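Local coordinates for putative N-acetylmuramoyl-L-alanine amidase,autolysin cwp6 (Peptoclostridium difficile, PDB 5J72), which probably hydrolyses the amide bond between N-acetylmuramic acid and L-alanine in peptidoglycan, using a zinc-dependent amidase domain, while cell wall-binding modules attach it to the bacterial surface, at residues K10-G15 and I61-D66; Y69-E74 and D105-F110. All coordinates share one frame; numbering follows the deposited sequence.

Contact 1: K10-G15 and I61-D66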
loop_
_atom_site.group_PDB
_atom_site.type_symbol
_atom_site.label_atom_id
_atom_site.label_comp_id
_atom_site.label_asym_id
_atom_site.label_seq_id
_atom_site.Cartn_x
_atom_site.Cartn_y
_atom_site.Cartn_z
ATOM N N LYS A 10 -6.306 17.708 -7.173
ATOM C CA LYS A 10 -5.786 18.698 -8.099
ATOM C C LYS A 10 -5.338 18.002 -9.405
ATOM O O LYS A 10 -4.968 18.657 -10.382
ATOM C CB LYS A 10 -4.586 19.382 -7.484
ATOM C CG LYS A 10 -4.959 20.142 -6.171
ATOM C CD LYS A 10 -6.121 21.123 -6.448
ATOM C CE LYS A 10 -5.672 22.519 -6.742
ATOM N NZ LYS A 10 -4.416 22.940 -5.983
ATOM N N SER A 11 -5.357 16.669 -9.406
ATOM C CA SER A 11 -5.041 15.873 -10.614
ATOM C C SER A 11 -6.213 14.899 -10.788
ATOM O O SER A 11 -6.540 14.154 -9.836
ATOM C CB SER A 11 -3.721 15.130 -10.417
ATOM O OG SER A 11 -3.380 14.416 -11.588
ATOM N N VAL A 12 -6.891 14.908 -11.945
ATOM C CA VAL A 12 -8.065 14.059 -12.150
ATOM C C VAL A 12 -7.993 13.399 -13.556
ATOM O O VAL A 12 -7.005 13.615 -14.255
ATOM C CB VAL A 12 -9.380 14.913 -12.025
ATOM C CG1 VAL A 12 -9.478 15.523 -10.608
ATOM C CG2 VAL A 12 -9.416 16.023 -13.081
ATOM N N VAL A 13 -9.008 12.640 -13.906
ATOM C CA VAL A 13 -9.124 12.078 -15.268
ATOM C C VAL A 13 -10.610 12.242 -15.587
ATOM O O VAL A 13 -11.406 12.584 -14.743
ATOM C CB VAL A 13 -8.712 10.566 -15.380
ATOM C CG1 VAL A 13 -7.245 10.352 -14.944
ATOM C CG2 VAL A 13 -9.601 9.732 -14.479
ATOM N N LEU A 14 -11.003 11.974 -16.827
ATOM C CA LEU A 14 -12.430 12.036 -17.193
ATOM C C LEU A 14 -13.214 11.082 -16.320
ATOM O O LEU A 14 -12.824 9.879 -16.207
ATOM C CB LEU A 14 -12.515 11.658 -18.717
ATOM C CG LEU A 14 -13.946 11.761 -19.282
ATOM C CD1 LEU A 14 -14.436 13.251 -19.354
ATOM C CD2 LEU A 14 -13.921 11.188 -20.737
ATOM N N GLY A 15 -14.275 11.573 -15.674
ATOM C CA GLY A 15 -15.096 10.757 -14.802
ATOM C C GLY A 15 -14.714 10.892 -13.323
ATOM O O GLY A 15 -15.407 10.351 -12.471
ATOM N N ILE A 61 -17.429 18.026 -7.374
ATOM C CA ILE A 61 -17.215 18.438 -8.761
ATOM C C ILE A 61 -17.124 17.098 -9.546
ATOM O O ILE A 61 -16.386 16.200 -9.140
ATOM C CB ILE A 61 -15.884 19.252 -8.915
ATOM C CG1 ILE A 61 -15.967 20.563 -8.050
ATOM C CG2 ILE A 61 -15.650 19.578 -10.432
ATOM C CD1 ILE A 61 -14.526 21.134 -7.783
ATOM N N ASN A 62 -17.889 16.957 -10.648
ATOM C CA ASN A 62 -17.849 15.734 -11.464
ATOM C C ASN A 62 -17.110 16.106 -12.760
ATOM O O ASN A 62 -17.664 16.879 -13.533
ATOM C CB ASN A 62 -19.308 15.319 -11.802
ATOM C CG ASN A 62 -19.965 14.791 -10.522
ATOM O OD1 ASN A 62 -19.672 13.648 -10.127
ATOM N ND2 ASN A 62 -20.815 15.533 -9.821
ATOM N N TYR A 63 -15.918 15.606 -12.971
ATOM C CA TYR A 63 -15.121 15.952 -14.127
ATOM C C TYR A 63 -15.587 15.072 -15.329
ATOM O O TYR A 63 -14.835 14.231 -15.815
ATOM C CB TYR A 63 -13.629 15.699 -13.789
ATOM C CG TYR A 63 -13.151 16.761 -12.815
ATOM C CD1 TYR A 63 -13.132 16.522 -11.441
ATOM C CD2 TYR A 63 -12.760 18.026 -13.265
ATOM C CE1 TYR A 63 -12.718 17.510 -10.545
ATOM C CE2 TYR A 63 -12.378 19.026 -12.377
ATOM C CZ TYR A 63 -12.353 18.759 -11.019
ATOM O OH TYR A 63 -12.050 19.753 -10.146
ATOM N N ASN A 64 -16.790 15.498 -15.723
ATOM C CA ASN A 64 -17.385 14.711 -16.788
ATOM C C ASN A 64 -17.364 15.437 -18.128
ATOM O O ASN A 64 -18.223 15.152 -18.958
ATOM C CB ASN A 64 -18.849 14.399 -16.437
ATOM C CG ASN A 64 -19.066 13.429 -15.312
ATOM O OD1 ASN A 64 -20.194 13.372 -14.777
ATOM N ND2 ASN A 64 -18.065 12.634 -14.881
ATOM N N LYS A 65 -16.449 16.285 -18.358
ATOM C CA LYS A 65 -16.320 16.979 -19.654
ATOM C C LYS A 65 -14.927 16.708 -20.206
ATOM O O LYS A 65 -13.950 16.732 -19.462
ATOM C CB LYS A 65 -16.510 18.513 -19.483
ATOM C CG LYS A 65 -17.892 18.953 -18.927
ATOM C CD LYS A 65 -19.031 18.730 -19.877
ATOM C CE LYS A 65 -19.004 19.672 -21.070
ATOM N NZ LYS A 65 -19.243 21.104 -20.681
ATOM N N ASP A 66 -14.815 16.447 -21.523
ATOM C CA ASP A 66 -13.535 16.149 -22.148
ATOM C C ASP A 66 -13.127 17.339 -23.009
ATOM O O ASP A 66 -13.687 17.563 -24.072
ATOM C CB ASP A 66 -13.665 14.856 -22.959
ATOM C CG ASP A 66 -12.410 14.012 -22.906
ATOM O OD1 ASP A 66 -11.414 14.450 -22.304
ATOM O OD2 ASP A 66 -12.403 12.948 -23.506
#
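Val12 and Ile61 hold the Tyr63 ring between them, each from its own side. On one face Val12 CG2 makes a CH-pi contact, 3.9 Å from the centroid of the Tyr63 ring and only 16° off the ring normal. The other methyl lies further along the same ring, with Val12 CG1 3.8 Å from Tyr63 CE1. On the opposite face the ring receives Ile61 CG2, displaced toward the rim, from a residue two places earlier in its own strand.

The two strands belong to different pairings: 11-13 runs parallel to 106-113, whereas 56-63 lies between 16-24 and 42-51. Inside the Cwp6 N-terminal domain they do not pair with each other but meet through Val12 on the Tyr63 ring. Tyr63 is the centre of an inverse gamma turn, and its carbonyl is gripped by the glycine: Gly15 N to Tyr63 O is 2.7 Å and nearly straight at the hydrogen (173°), although the donor stands well above the carbonyl plane. Leu14 CA adds a CA-H...O contact to Tyr63 O at 3.5 Å.

Beyond the turn Leu14 reaches over the departing chain. With CG anti to the backbone N (chi1 -176°), the leucine fork straddles two residues: Leu14 CD1 is 3.5 Å from Lys65 O, and Leu14 CD2 is 3.6 Å from Asp66 OD2, the Leu14 and Asp66 side chains crossing at about a right angle. Lys65 itself turns away, its NZ hydrogen-bonded to Pro43 O.

Contact 2: Y69-E74 and D105-F110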
loop_
_atom_site.group_PDB
_atom_site.type_symbol
_atom_site.label_atom_id
_atom_site.label_comp_id
_atom_site.label_asym_id
_atom_site.label_seq_id
_atom_site.Cartn_x
_atom_site.Cartn_y
_atom_site.Cartn_z
ATOM N N TYR A 69 -9.045 21.085 -26.186
ATOM C CA TYR A 69 -7.685 21.636 -26.189
ATOM C C TYR A 69 -7.421 22.136 -24.776
ATOM O O TYR A 69 -8.358 22.672 -24.142
ATOM C CB TYR A 69 -7.616 22.838 -27.200
ATOM C CG TYR A 69 -6.295 23.586 -27.237
ATOM C CD1 TYR A 69 -5.102 22.924 -27.482
ATOM C CD2 TYR A 69 -6.249 24.979 -27.037
ATOM C CE1 TYR A 69 -3.894 23.609 -27.516
ATOM C CE2 TYR A 69 -5.047 25.666 -27.089
ATOM C CZ TYR A 69 -3.880 24.977 -27.320
ATOM O OH TYR A 69 -2.693 25.658 -27.339
ATOM N N LEU A 70 -6.145 21.968 -24.334
ATOM C CA LEU A 70 -5.693 22.277 -22.951
ATOM C C LEU A 70 -6.320 21.254 -21.991
ATOM O O LEU A 70 -7.227 20.480 -22.336
ATOM C CB LEU A 70 -6.025 23.719 -22.450
ATOM C CG LEU A 70 -5.583 24.816 -23.412
ATOM C CD1 LEU A 70 -5.797 26.256 -22.866
ATOM C CD2 LEU A 70 -4.118 24.579 -23.633
ATOM N N ASN A 71 -5.798 21.203 -20.768
ATOM C CA ASN A 71 -6.326 20.222 -19.829
ATOM C C ASN A 71 -6.232 20.712 -18.396
ATOM O O ASN A 71 -6.087 19.898 -17.447
ATOM C CB ASN A 71 -5.564 18.852 -19.985
ATOM C CG ASN A 71 -4.116 18.903 -19.499
ATOM O OD1 ASN A 71 -3.491 19.967 -19.417
ATOM N ND2 ASN A 71 -3.518 17.760 -19.096
ATOM N N VAL A 72 -6.340 22.032 -18.213
ATOM C CA VAL A 72 -6.328 22.555 -16.830
ATOM C C VAL A 72 -7.623 23.344 -16.626
ATOM O O VAL A 72 -7.887 24.298 -17.390
ATOM C CB VAL A 72 -5.112 23.467 -16.582
ATOM C CG1 VAL A 72 -5.214 24.050 -15.146
ATOM C CG2 VAL A 72 -3.800 22.657 -16.758
ATOM N N TRP A 73 -8.422 22.957 -15.646
ATOM C CA TRP A 73 -9.650 23.631 -15.311
ATOM C C TRP A 73 -9.309 24.819 -14.428
ATOM O O TRP A 73 -8.678 24.625 -13.386
ATOM C CB TRP A 73 -10.567 22.671 -14.530
ATOM C CG TRP A 73 -11.044 21.565 -15.350
ATOM C CD1 TRP A 73 -10.630 20.257 -15.308
ATOM C CD2 TRP A 73 -12.000 21.652 -16.431
ATOM N NE1 TRP A 73 -11.246 19.541 -16.330
ATOM C CE2 TRP A 73 -12.099 20.375 -17.022
ATOM C CE3 TRP A 73 -12.799 22.702 -16.942
ATOM C CZ2 TRP A 73 -12.958 20.116 -18.106
ATOM C CZ3 TRP A 73 -13.660 22.443 -18.017
ATOM C CH2 TRP A 73 -13.729 21.169 -18.587
ATOM N N GLU A 74 -9.729 26.026 -14.816
ATOM C CA GLU A 74 -9.395 27.259 -14.066
ATOM C C GLU A 74 -10.656 27.860 -13.530
ATOM O O GLU A 74 -11.642 28.010 -14.259
ATOM C CB GLU A 74 -8.725 28.271 -15.024
ATOM C CG GLU A 74 -7.398 27.671 -15.512
ATOM C CD GLU A 74 -6.552 28.635 -16.381
ATOM O OE1 GLU A 74 -6.753 29.817 -16.326
ATOM O OE2 GLU A 74 -5.691 28.156 -17.113
ATOM N N ASP A 105 -6.241 25.520 -9.750
ATOM C CA ASP A 105 -6.232 24.837 -11.077
ATOM C C ASP A 105 -6.214 23.328 -10.916
ATOM O O ASP A 105 -5.455 22.816 -10.075
ATOM C CB ASP A 105 -4.933 25.202 -11.782
ATOM C CG ASP A 105 -4.928 26.596 -12.373
ATOM O OD1 ASP A 105 -5.947 27.298 -12.271
ATOM O OD2 ASP A 105 -3.914 26.975 -12.921
ATOM N N VAL A 106 -6.991 22.612 -11.702
ATOM C CA VAL A 106 -7.051 21.151 -11.597
ATOM C C VAL A 106 -6.678 20.577 -12.928
ATOM O O VAL A 106 -7.269 21.014 -13.938
ATOM C CB VAL A 106 -8.490 20.742 -11.165
ATOM C CG1 VAL A 106 -8.666 19.230 -11.306
ATOM C CG2 VAL A 106 -8.731 21.201 -9.711
ATOM N N THR A 107 -5.674 19.669 -12.967
ATOM C CA THR A 107 -5.226 19.102 -14.229
ATOM C C THR A 107 -5.954 17.794 -14.513
ATOM O O THR A 107 -5.990 16.876 -13.661
ATOM C CB THR A 107 -3.698 18.884 -14.163
ATOM O OG1 THR A 107 -3.094 20.133 -13.875
ATOM C CG2 THR A 107 -3.151 18.356 -15.478
ATOM N N GLN A 108 -6.534 17.691 -15.710
ATOM C CA GLN A 108 -7.240 16.470 -16.126
ATOM C C GLN A 108 -6.335 15.716 -17.068
ATOM O O GLN A 108 -6.123 16.098 -18.231
ATOM C CB GLN A 108 -8.574 16.827 -16.813
ATOM C CG GLN A 108 -9.380 15.587 -17.219
ATOM C CD GLN A 108 -10.797 16.016 -17.551
ATOM O OE1 GLN A 108 -11.404 16.811 -16.844
ATOM N NE2 GLN A 108 -11.392 15.422 -18.613
ATOM N N GLU A 109 -5.776 14.602 -16.593
ATOM C CA GLU A 109 -4.864 13.800 -17.416
ATOM C C GLU A 109 -5.656 12.661 -18.047
ATOM O O GLU A 109 -6.846 12.498 -17.784
ATOM C CB GLU A 109 -3.807 13.157 -16.514
ATOM C CG GLU A 109 -3.138 14.149 -15.606
ATOM C CD GLU A 109 -1.947 14.833 -16.301
ATOM O OE1 GLU A 109 -1.164 15.493 -15.601
ATOM O OE2 GLU A 109 -1.807 14.715 -17.519
ATOM N N PHE A 110 -4.997 11.859 -18.878
ATOM C CA PHE A 110 -5.672 10.720 -19.487
ATOM C C PHE A 110 -4.752 9.511 -19.581
ATOM O O PHE A 110 -3.538 9.668 -19.499
ATOM C CB PHE A 110 -6.256 11.083 -20.882
ATOM C CG PHE A 110 -5.212 11.449 -21.904
ATOM C CD1 PHE A 110 -4.843 12.766 -22.094
ATOM C CD2 PHE A 110 -4.615 10.470 -22.691
ATOM C CE1 PHE A 110 -3.883 13.107 -23.031
ATOM C CE2 PHE A 110 -3.649 10.805 -23.630
ATOM C CZ PHE A 110 -3.284 12.124 -23.793
HETATM O O HOH W 1 -0.724 17.438 -18.360
HETATM O O HOH W 2 -6.224 30.034 -12.907
#
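Asp105 opens the pairing by setting its CB 3.6 Å from Val72 CG1. Its carboxylate lies alongside that of Glu74, pointing the same way; Lys102 forms salt bridges with both, which probably offsets the like charges, and a water donates to Asp105 OD1 and, weakly, to Glu74 OE1. Val106 and Trp73 form an antiparallel hydrogen-bonded pair: Trp73 N to Val106 O is 2.8 Å, and Val106 N to Trp73 O is 3.1 Å. Thr107 faces Val72 as a non-hydrogen-bonded pair, and its methyl CG2 is 3.7 Å from Asn71 ND2.

Gln108 bonds through both its backbone and its amide. Gln108 N meets Asn71 O at 2.8 Å, while the side chain, with CG trans to its N (chi1 -178°) and the chain extended beyond, brings Gln108 OE1 to 2.8 Å from Trp73 NE1. That oxygen lies near the indole plane, yet the indole nitrogen stands 42° out of the amide plane. Gln108 NE2 donates to Lys65 O, so both ends of the amide are held. At Glu109 a water links OE2 to Asn71 ND2.

Strand 106-113 also pairs with 11-13 and 128-135, strand 72-82 with 30-39 and 86-89, and Trp73 packs on Met42 and Leu44 of strand 42-51.

Overall arrangement
Contacts 1 and 2 follow in series along the chain, yet their centres are only about 8 Å apart, and a backbone seam joins them: Val12 N to Thr107 O and Val12 O to Glu109 N, each 2.8 Å, are probable hydrogen bonds. The Tyr63 ring of contact 1 also meets the Trp73 ring of contact 2, with planes about 45° apart. Neither contact belongs to the amidase-domain zinc site of His460, Glu477 and His530. Nearer are calcium positions: a bound calcium ion is about 13 Å from the Tyr63 side chain, and the side chain of Asp103, which binds calcium in a crystal structure of this protein though not in this model, about 7 Å from that of Asp105.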